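Local structure of metal-dependent phosphohydrolase, HDOD domain-containing (Geobacter sulfurreducens, 3HC1) at residues S81-D84 with A85-Y88; P265-G268 with V269-R272; I179-G182 with Q183-R187. The protein is of unknown function but binds two iron(III) ions and is probably a metal-dependent phosphohydrolase of the HD type. All blocks are in the same frame, centred on the assembly; numbering follows the deposited sequence.

Interaction 1: residues S81-D84 with A85-Y88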
loop_
_atom_site.group_PDB
_atom_site.type_symbol
_atom_site.label_atom_id
_atom_site.label_comp_id
_atom_site.label_asym_id
_atom_site.label_seq_id
_atom_site.Cartn_x
_atom_site.Cartn_y
_atom_site.Cartn_z
ATOM N N SER A 81 -18.001 -18.571 8.925
ATOM C CA SER A 81 -18.673 -17.415 9.487
ATOM C C SER A 81 -17.669 -16.347 9.906
ATOM O O SER A 81 -16.461 -16.597 10.033
ATOM C CB SER A 81 -19.494 -17.826 10.708
ATOM O OG SER A 81 -18.658 -18.356 11.725
ATOM N N ILE A 82 -18.204 -15.152 10.121
ATOM C CA ILE A 82 -17.495 -14.071 10.775
ATOM C C ILE A 82 -17.083 -14.409 12.232
ATOM O O ILE A 82 -16.013 -13.986 12.716
ATOM C CB ILE A 82 -18.352 -12.794 10.720
ATOM C CG1 ILE A 82 -17.481 -11.575 10.960
ATOM C CG2 ILE A 82 -19.596 -12.897 11.641
ATOM C CD1 ILE A 82 -16.457 -11.350 9.812
ATOM N N ARG A 83 -17.917 -15.184 12.922
ATOM C CA ARG A 83 -17.563 -15.661 14.255
ATOM C C ARG A 83 -16.246 -16.486 14.211
ATOM O O ARG A 83 -15.350 -16.295 15.047
ATOM C CB ARG A 83 -18.749 -16.445 14.854
ATOM C CG ARG A 83 -18.518 -16.991 16.269
ATOM C CD ARG A 83 -17.934 -15.945 17.215
ATOM N NE ARG A 83 -17.929 -16.383 18.612
ATOM C CZ ARG A 83 -17.247 -15.786 19.589
ATOM N NH1 ARG A 83 -16.489 -14.718 19.333
ATOM N NH2 ARG A 83 -17.309 -16.261 20.830
ATOM N N ASP A 84 -16.121 -17.356 13.202
ATOM C CA ASP A 84 -14.888 -18.100 12.948
ATOM C C ASP A 84 -13.704 -17.145 12.728
ATOM O O ASP A 84 -12.611 -17.366 13.256
ATOM C CB ASP A 84 -14.998 -18.989 11.685
ATOM C CG ASP A 84 -15.956 -20.179 11.838
ATOM O OD1 ASP A 84 -16.191 -20.661 12.976
ATOM O OD2 ASP A 84 -16.441 -20.656 10.780
ATOM N N ALA A 85 -13.913 -16.116 11.906
ATOM C CA ALA A 85 -12.857 -15.173 11.579
ATOM C C ALA A 85 -12.385 -14.500 12.882
ATOM O O ALA A 85 -11.209 -14.498 13.184
ATOM C CB ALA A 85 -13.341 -14.162 10.541
ATOM N N VAL A 86 -13.314 -14.026 13.695
ATOM C CA VAL A 86 -12.957 -13.387 14.976
ATOM C C VAL A 86 -12.078 -14.284 15.880
ATOM O O VAL A 86 -11.018 -13.863 16.388
ATOM C CB VAL A 86 -14.223 -12.949 15.715
ATOM C CG1 VAL A 86 -13.950 -12.678 17.229
ATOM C CG2 VAL A 86 -14.839 -11.741 14.990
ATOM N N ILE A 87 -12.519 -15.527 16.028
ATOM C CA ILE A 87 -11.880 -16.489 16.912
ATOM C C ILE A 87 -10.520 -16.817 16.359
ATOM O O ILE A 87 -9.563 -16.872 17.123
ATOM C CB ILE A 87 -12.710 -17.796 17.055
ATOM C CG1 ILE A 87 -14.037 -17.537 17.775
ATOM C CG2 ILE A 87 -11.947 -18.853 17.835
ATOM C CD1 ILE A 87 -15.000 -18.715 17.682
ATOM N N TYR A 88 -10.431 -16.999 15.041
ATOM C CA TYR A 88 -9.218 -17.519 14.428
ATOM C C TYR A 88 -8.206 -16.467 14.024
ATOM O O TYR A 88 -7.018 -16.705 14.166
ATOM C CB TYR A 88 -9.546 -18.502 13.282
ATOM C CG TYR A 88 -9.975 -19.870 13.844
ATOM C CD1 TYR A 88 -11.201 -20.020 14.509
ATOM C CD2 TYR A 88 -9.113 -20.988 13.788
ATOM C CE1 TYR A 88 -11.578 -21.247 15.045
ATOM C CE2 TYR A 88 -9.488 -22.223 14.324
ATOM C CZ TYR A 88 -10.726 -22.346 14.949
ATOM O OH TYR A 88 -11.135 -23.545 15.524
#

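Interaction 2: residues P265-G268 with V269-R272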
loop_
_atom_site.group_PDB
_atom_site.type_symbol
_atom_site.label_atom_id
_atom_site.label_comp_id
_atom_site.label_asym_id
_atom_site.label_seq_id
_atom_site.Cartn_x
_atom_site.Cartn_y
_atom_site.Cartn_z
ATOM N N PRO A 265 18.812 1.168 0.187
ATOM C CA PRO A 265 19.001 2.068 1.330
ATOM C C PRO A 265 18.020 1.887 2.490
ATOM O O PRO A 265 18.306 2.338 3.612
ATOM C CB PRO A 265 18.857 3.469 0.702
ATOM C CG PRO A 265 18.276 3.275 -0.625
ATOM C CD PRO A 265 18.683 1.922 -1.077
ATOM N N SER A 266 16.887 1.239 2.239
ATOM C CA SER A 266 15.905 1.028 3.287
ATOM C C SER A 266 16.463 0.173 4.423
ATOM O O SER A 266 16.053 0.350 5.547
ATOM C CB SER A 266 14.636 0.376 2.768
ATOM O OG SER A 266 13.856 1.276 2.039
ATOM N N TRP A 267 17.374 -0.750 4.119
ATOM C CA TRP A 267 17.875 -1.675 5.128
ATOM C C TRP A 267 18.596 -0.906 6.224
ATOM O O TRP A 267 18.328 -1.141 7.372
ATOM C CB TRP A 267 18.769 -2.777 4.543
ATOM C CG TRP A 267 18.081 -3.622 3.606
ATOM C CD1 TRP A 267 18.384 -3.796 2.288
ATOM C CD2 TRP A 267 16.900 -4.389 3.854
ATOM N NE1 TRP A 267 17.476 -4.650 1.708
ATOM C CE2 TRP A 267 16.561 -5.034 2.653
ATOM C CE3 TRP A 267 16.140 -4.660 5.005
ATOM C CZ2 TRP A 267 15.460 -5.912 2.549
ATOM C CZ3 TRP A 267 15.046 -5.489 4.906
ATOM C CH2 TRP A 267 14.703 -6.109 3.684
ATOM N N GLY A 268 19.481 0.034 5.861
ATOM C CA GLY A 268 20.081 0.941 6.822
ATOM C C GLY A 268 19.087 1.818 7.591
ATOM O O GLY A 268 19.262 2.075 8.793
ATOM N N VAL A 269 18.017 2.249 6.935
ATOM C CA VAL A 269 17.036 3.121 7.586
ATOM C C VAL A 269 16.278 2.348 8.666
ATOM O O VAL A 269 16.065 2.855 9.813
ATOM C CB VAL A 269 16.120 3.800 6.526
ATOM C CG1 VAL A 269 14.931 4.528 7.176
ATOM C CG2 VAL A 269 16.990 4.797 5.723
ATOM N N ILE A 270 15.965 1.094 8.347
ATOM C CA ILE A 270 15.288 0.189 9.286
ATOM C C ILE A 270 16.209 -0.046 10.488
ATOM O O ILE A 270 15.745 0.111 11.612
ATOM C CB ILE A 270 14.873 -1.142 8.627
ATOM C CG1 ILE A 270 13.813 -0.881 7.578
ATOM C CG2 ILE A 270 14.336 -2.149 9.673
ATOM C CD1 ILE A 270 13.529 -2.029 6.633
ATOM N N ARG A 271 17.503 -0.365 10.266
ATOM C CA ARG A 271 18.452 -0.531 11.380
ATOM C C ARG A 271 18.640 0.711 12.258
ATOM O O ARG A 271 18.797 0.576 13.453
ATOM C CB ARG A 271 19.859 -0.935 10.918
ATOM C CG ARG A 271 19.948 -2.313 10.411
ATOM C CD ARG A 271 21.368 -2.881 10.411
ATOM N NE ARG A 271 21.214 -4.280 10.038
ATOM C CZ ARG A 271 21.170 -4.750 8.795
ATOM N NH1 ARG A 271 21.368 -3.952 7.755
ATOM N NH2 ARG A 271 20.973 -6.053 8.601
ATOM N N ARG A 272 18.727 1.889 11.663
ATOM C CA ARG A 272 18.825 3.116 12.447
ATOM C C ARG A 272 17.511 3.349 13.245
ATOM O O ARG A 272 17.563 3.913 14.340
ATOM C CB ARG A 272 19.178 4.320 11.566
ATOM C CG ARG A 272 17.972 5.109 11.091
ATOM C CD ARG A 272 18.285 6.163 10.038
ATOM N NE ARG A 272 17.049 6.858 9.593
ATOM C CZ ARG A 272 16.945 7.562 8.456
ATOM N NH1 ARG A 272 17.971 7.643 7.616
ATOM N NH2 ARG A 272 15.791 8.186 8.131
#

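Interaction 3: residues I179-G182 with Q183-R187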
loop_
_atom_site.group_PDB
_atom_site.type_symbol
_atom_site.label_atom_id
_atom_site.label_comp_id
_atom_site.label_asym_id
_atom_site.label_seq_id
_atom_site.Cartn_x
_atom_site.Cartn_y
_atom_site.Cartn_z
ATOM N N ILE A 179 10.250 6.039 -19.426
ATOM C CA ILE A 179 10.592 6.665 -18.137
ATOM C C ILE A 179 9.575 6.140 -17.123
ATOM O O ILE A 179 8.624 5.447 -17.539
ATOM C CB ILE A 179 10.604 8.216 -18.214
ATOM C CG1 ILE A 179 9.205 8.799 -18.458
ATOM C CG2 ILE A 179 11.530 8.657 -19.355
ATOM C CD1 ILE A 179 9.206 10.319 -18.604
ATOM N N THR A 180 9.779 6.447 -15.840
ATOM C CA THR A 180 8.855 6.008 -14.772
ATOM C C THR A 180 7.610 6.897 -14.765
ATOM O O THR A 180 7.597 8.019 -15.292
ATOM C CB THR A 180 9.448 5.986 -13.353
ATOM O OG1 THR A 180 9.698 7.313 -12.883
ATOM C CG2 THR A 180 10.718 5.117 -13.224
ATOM N N PHE A 181 6.555 6.387 -14.175
ATOM C CA PHE A 181 5.317 7.149 -14.073
ATOM C C PHE A 181 5.584 8.413 -13.295
ATOM O O PHE A 181 5.122 9.464 -13.675
ATOM C CB PHE A 181 4.240 6.308 -13.405
ATOM C CG PHE A 181 3.378 5.565 -14.398
ATOM C CD1 PHE A 181 3.894 4.512 -15.143
ATOM C CD2 PHE A 181 2.044 5.898 -14.549
ATOM C CE1 PHE A 181 3.097 3.811 -16.047
ATOM C CE2 PHE A 181 1.243 5.215 -15.461
ATOM C CZ PHE A 181 1.756 4.163 -16.179
ATOM N N GLY A 182 6.340 8.307 -12.202
ATOM C CA GLY A 182 6.669 9.465 -11.401
ATOM C C GLY A 182 7.397 10.544 -12.220
ATOM O O GLY A 182 7.142 11.740 -12.026
ATOM N N GLN A 183 8.310 10.123 -13.090
ATOM C CA GLN A 183 9.006 11.034 -13.994
ATOM C C GLN A 183 8.042 11.660 -15.009
ATOM O O GLN A 183 7.983 12.876 -15.157
ATOM C CB GLN A 183 10.135 10.277 -14.710
ATOM C CG GLN A 183 11.292 9.845 -13.797
ATOM C CD GLN A 183 12.328 9.009 -14.545
ATOM O OE1 GLN A 183 12.014 7.977 -15.144
ATOM N NE2 GLN A 183 13.566 9.480 -14.547
ATOM N N ALA A 184 7.245 10.844 -15.675
ATOM C CA ALA A 184 6.245 11.333 -16.606
ATOM C C ALA A 184 5.303 12.342 -15.916
ATOM O O ALA A 184 5.040 13.418 -16.453
ATOM C CB ALA A 184 5.465 10.208 -17.151
ATOM N N GLU A 185 4.828 12.007 -14.701
ATOM C CA GLU A 185 3.966 12.912 -13.960
ATOM C C GLU A 185 4.665 14.258 -13.696
ATOM O O GLU A 185 4.094 15.340 -13.868
ATOM C CB GLU A 185 3.523 12.232 -12.641
ATOM C CG GLU A 185 2.523 11.136 -12.896
ATOM C CD GLU A 185 2.340 10.197 -11.739
ATOM O OE1 GLU A 185 2.888 10.417 -10.616
ATOM O OE2 GLU A 185 1.714 9.163 -12.008
ATOM N N GLU A 186 5.906 14.179 -13.266
ATOM C CA GLU A 186 6.666 15.368 -12.967
ATOM C C GLU A 186 6.764 16.305 -14.195
ATOM O O GLU A 186 6.605 17.527 -14.080
ATOM C CB GLU A 186 8.070 14.956 -12.511
ATOM C CG GLU A 186 9.012 16.093 -12.181
ATOM C CD GLU A 186 8.465 17.021 -11.123
ATOM O OE1 GLU A 186 7.620 16.570 -10.309
ATOM O OE2 GLU A 186 8.896 18.206 -11.107
ATOM N N ARG A 187 6.999 15.707 -15.353
ATOM C CA ARG A 187 7.151 16.450 -16.590
ATOM C C ARG A 187 5.831 17.051 -17.049
ATOM O O ARG A 187 5.784 18.220 -17.398
ATOM C CB ARG A 187 7.694 15.536 -17.685
ATOM C CG ARG A 187 8.080 16.292 -18.961
ATOM C CD ARG A 187 8.682 15.387 -19.994
ATOM N NE ARG A 187 9.882 14.726 -19.488
ATOM C CZ ARG A 187 10.474 13.701 -20.085
ATOM N NH1 ARG A 187 9.977 13.208 -21.215
ATOM N NH2 ARG A 187 11.560 13.158 -19.542
#

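Interaction 1: residues S81-D84 with A85-Y88
Asp84 O accepts a 2.8 Å hydrogen bond from Tyr88 N. The same oxygen lies at the edge of the Tyr88 ring, near its plane, 3.3 Å from Tyr88 CD1. One carbonyl thus meets both the backbone and the ring of the residue one turn later. The other end of Asp84 works backwards. Its CG stands beside its own backbone N (chi1 -69°), and this brings the carboxylate back over the start of the helix. There OD2 takes a nearly straight 3.2 Å bond from Ser81 N, which comes from above the carboxylate plane. Ser80 OG is a second partner of OD2. Ser81 returns the bond: its OG accepts from Asp84 N at 3.1 Å. On another side of the turn, the Arg83 chain bends at chi2 (47°). Ile87 CG1 lies over one face of its guanidinium, offset toward the rim, with Ile87 CD1 3.9 Å from Arg83 NE. Val86 CG1 meets Arg83 NH1 at the edge. Ile82 CD1 and Ala85 CB pack 4.3 Å apart on the side facing helix 58-69. The reciprocal Ser81 and Asp84 bonds make a capping box, with Ser81 as N-cap of helix 82-108.

Interaction 2: residues P265-G268 with V269-R272
The indole of Trp267 meets the Ile270 side chain obliquely, with Trp267 CE3 4.0 Å from Ile270 CD1. The two side chains lie side by side and point the same way. The Phe236 ring also meets the indole, the two planes inclined at about 55°. A second flat group, the Arg272 guanidinium, has Val269 CG1 3.7 Å above one face, offset toward the rim. Its NE donates to Lys226 O. The Trp267 NE1 group is satisfied by Leu261 O.

Ile270 CG1 stands beside its own backbone N (chi1 -66°). This turns it back along the helix, so that Ile270 CG1 lies 3.3 Å from Ser266 O. That oxygen also accepts from Ile270 N at 2.9 Å. Arg271 N bonds to Trp267 O at 3.1 Å, and Arg272 N to Gly268 O at 2.9 Å. The first bond of the series, Val269 N to Pro265 O, is weak at 3.3 Å. Arg271 runs extended from CG to NE, and its guanidinium forms a salt bridge with Glu281 and makes a cation-pi contact with Phe279.

Short helix 266-273 packs against two longer ones. Ser266, Val269 and Ile270 pack on helix 229-243, which carries the iron ligand Asp238. Trp267 meets both helices, touching Phe236 of helix 229-243 and Glu281 and Ile284 of helix 281-302.

Interaction 3: residues I179-G182 with Q183-R187
Thr180 is the last extended residue before helix 181-189, whose first turn closes with a 2.9 Å bond from Ala184 N to Thr180 O. Side chains finish this end. Gln183 OE1 receives Thr180 N at 2.8 Å, in the carbonyl plane and on a lone pair. A weak bond from Thr180 OG1 reaches the same oxygen. In return, Thr180 OG1 accepts from Gln183 N at 3.1 Å. The threonine can do this because OG1 sits between its own N and carbonyl carbon (chi1 69°), turned toward the turn that follows.

Ile179 folds against the next turn. Its CD1 lies 4.0 Å from Ala184 CB and sits over one face of the Arg187 guanidinium, toward the rim. Arg187 NH1 forms a salt bridge with Glu177, which gives the far end of that arm a charged partner.

On the buried side, Glu185 OE2 approaches the edge of the Phe181 ring, 4.2 Å from Phe181 CD2, and the carboxylate and ring planes stand 84° apart. Glu185 OE2 also lies close to Glu156 OE1, a like charge. Glu185 OE1 is hydrogen-bonded to ND1 of the iron ligand His193. With Glu185 replaced by an alanine, His193 ND1 is likely to lose this acceptor, and the imidazole would probably be freer to turn. The Phe181 and Phe248 rings meet edge-to-face, and the Phe181 backbone is hydrogen-bonded to that of the iron ligand Glu249.

Thr180 and Gln183 thus form a capping box, while Glu185 is a second-shell residue of the HD-type di-iron site.

In the fold
All three interactions lie in the first turns of a helix, and none touches another. Interactions 1 and 3 lie on opposite sides of the chain's centre, about 44 Å apart between centres. Both use a capping box; the side chain that answers the N-cap is an aspartate in interaction 1 and a glutamine amide in interaction 3. Interaction 1 has two buried residues of eight and is far from the irons. Interaction 3 has a partly exposed capping side and a buried side that reaches an iron ligand. Interaction 2 has four buried residues of eight. Its chemistry is more aromatic and apolar, its arginines bind neighbouring parts of the chain (Glu281, Lys226), and it packs against a helix bearing another iron ligand.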